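Vitamin B12-binding protein (Vibrio cholerae O395, PDB 5YSC) binds vitamin B12 in the periplasm and probably delivers it to the membrane subunit BtuC of the BtuCDF ABC importer. Local coordinates at residues I81-P85 against A86-P90. Residues are numbered along the deposited sequence; the frame is centred on the assembly and turned at random.
Sequences IIAWP and AGNPP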
loop_
_atom_site.group_PDB
_atom_site.type_symbol
_atom_site.label_atom_id
_atom_site.label_comp_id
_atom_site.label_asym_id
_atom_site.label_seq_id
_atom_site.Cartn_x
_atom_site.Cartn_y
_atom_site.Cartn_z
ATOM N N ILE A 81 -4.241 19.479 -2.659
ATOM C CA ILE A 81 -4.119 18.262 -3.447
ATOM C C ILE A 81 -3.234 17.313 -2.647
ATOM O O ILE A 81 -2.165 17.699 -2.170
ATOM C CB ILE A 81 -3.529 18.527 -4.851
ATOM C CG1 ILE A 81 -4.409 19.487 -5.652
ATOM C CG2 ILE A 81 -3.294 17.215 -5.591
ATOM C CD1 ILE A 81 -3.906 19.797 -7.049
ATOM N N ILE A 82 -3.699 16.086 -2.453
ATOM C CA ILE A 82 -2.952 15.058 -1.752
ATOM C C ILE A 82 -2.313 14.149 -2.783
ATOM O O ILE A 82 -2.998 13.360 -3.429
ATOM C CB ILE A 82 -3.836 14.235 -0.803
ATOM C CG1 ILE A 82 -4.633 15.152 0.109
ATOM C CG2 ILE A 82 -2.947 13.316 -0.006
ATOM C CD1 ILE A 82 -5.667 14.376 0.912
ATOM N N ALA A 83 -1.005 14.302 -2.969
ATOM C CA ALA A 83 -0.304 13.596 -4.032
ATOM C C ALA A 83 0.394 12.348 -3.531
ATOM O O ALA A 83 0.722 12.209 -2.364
ATOM C CB ALA A 83 0.730 14.497 -4.692
ATOM N N TRP A 84 0.649 11.451 -4.466
ATOM C CA TRP A 84 1.375 10.215 -4.238
ATOM C C TRP A 84 2.603 10.207 -5.142
ATOM O O TRP A 84 2.582 9.619 -6.236
ATOM C CB TRP A 84 0.483 9.031 -4.522
ATOM C CG TRP A 84 1.095 7.701 -4.350
ATOM C CD1 TRP A 84 2.092 7.336 -3.471
ATOM C CD2 TRP A 84 0.743 6.523 -5.079
ATOM N NE1 TRP A 84 2.370 6.008 -3.628
ATOM C CE2 TRP A 84 1.563 5.484 -4.607
ATOM C CE3 TRP A 84 -0.199 6.247 -6.081
ATOM C CZ2 TRP A 84 1.481 4.164 -5.114
ATOM C CZ3 TRP A 84 -0.280 4.936 -6.595
ATOM C CH2 TRP A 84 0.556 3.920 -6.111
ATOM N N PRO A 85 3.674 10.865 -4.731
ATOM C CA PRO A 85 4.873 10.915 -5.595
ATOM C C PRO A 85 5.318 9.556 -6.103
ATOM O O PRO A 85 5.730 9.427 -7.263
ATOM C CB PRO A 85 5.912 11.543 -4.680
ATOM C CG PRO A 85 5.176 12.353 -3.724
ATOM C CD PRO A 85 3.870 11.616 -3.473
ATOM N N ALA A 86 5.225 8.515 -5.273
ATOM C CA ALA A 86 5.756 7.224 -5.694
ATOM C C ALA A 86 4.990 6.636 -6.862
ATOM O O ALA A 86 5.579 5.857 -7.637
ATOM C CB ALA A 86 5.783 6.248 -4.511
ATOM N N GLY A 87 3.722 7.002 -7.038
ATOM C CA GLY A 87 2.883 6.380 -8.036
ATOM C C GLY A 87 2.289 7.302 -9.095
ATOM O O GLY A 87 1.762 6.829 -10.107
ATOM N N ASN A 88 2.307 8.547 -8.863
ATOM C CA ASN A 88 1.737 9.495 -9.821
ATOM C C ASN A 88 2.781 9.876 -10.872
ATOM O O ASN A 88 3.978 9.911 -10.573
ATOM C CB ASN A 88 1.303 10.792 -9.160
ATOM C CG ASN A 88 0.105 10.652 -8.224
ATOM O OD1 ASN A 88 0.032 11.383 -7.250
ATOM N ND2 ASN A 88 -0.871 9.823 -8.577
ATOM N N PRO A 89 2.361 10.243 -12.081
ATOM C CA PRO A 89 3.340 10.656 -13.123
ATOM C C PRO A 89 4.099 11.908 -12.717
ATOM O O PRO A 89 3.483 12.948 -12.458
ATOM C CB PRO A 89 2.443 10.937 -14.333
ATOM C CG PRO A 89 1.132 10.319 -14.020
ATOM C CD PRO A 89 0.980 10.342 -12.575
ATOM N N PRO A 90 5.448 11.862 -12.689
ATOM C CA PRO A 90 6.232 13.025 -12.233
ATOM C C PRO A 90 5.944 14.317 -12.973
ATOM O O PRO A 90 5.933 15.382 -12.367
ATOM C CB PRO A 90 7.678 12.573 -12.475
ATOM C CG PRO A 90 7.637 11.123 -12.418
ATOM C CD PRO A 90 6.300 10.678 -12.910
HETATM O O HOH W 1 5.917 11.438 -9.138
#
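Trp84 has its CG trans to the backbone N (chi1 179°), which swings the indole beside its own carbonyl carbon and under the returning chain at Gly87, while Asn88 keeps CG beside its backbone N and reaches back to the end of the strand. The indole lies flat beneath the glycine: Gly87 CA stands 3.5 Å from the centroid of the six-membered ring of Trp84, only 7° off the normal, a CH-pi contact, with Gly87 N over the same face. At the pyrrole side, Ala86 CB approaches Trp84 NE1 to 3.5 Å.

Two backbone hydrogen bonds grip Trp84 O. Gly87 N, 3.0 Å from Trp84 O and above its carbonyl plane, closes a type I beta turn over 84-87; Asn88 N, 2.9 Å from the same Trp84 O, meets it almost head-on (C=O...N 172°). The side-chain carbonyl of Asn88 takes a hydrogen bond from the backbone of Trp84, OD1 to Trp84 N 2.9 Å, the donor standing above the carboxamide plane. A water donates to both Pro85 O and Asn88 O, bridging the turn.

Trp84, Ala86 and Gly87 belong to the cyanocobalamin pocket, and the indole meets His29 edge-to-face. The turn links strand 80-83, which runs between strands 23-25 and 103-105 of a parallel sheet, to helix 90-98, with Asn88 ND2 hydrogen-bonded to Leu26 O, so that both ends of its amide are held, and its side chain against Leu93.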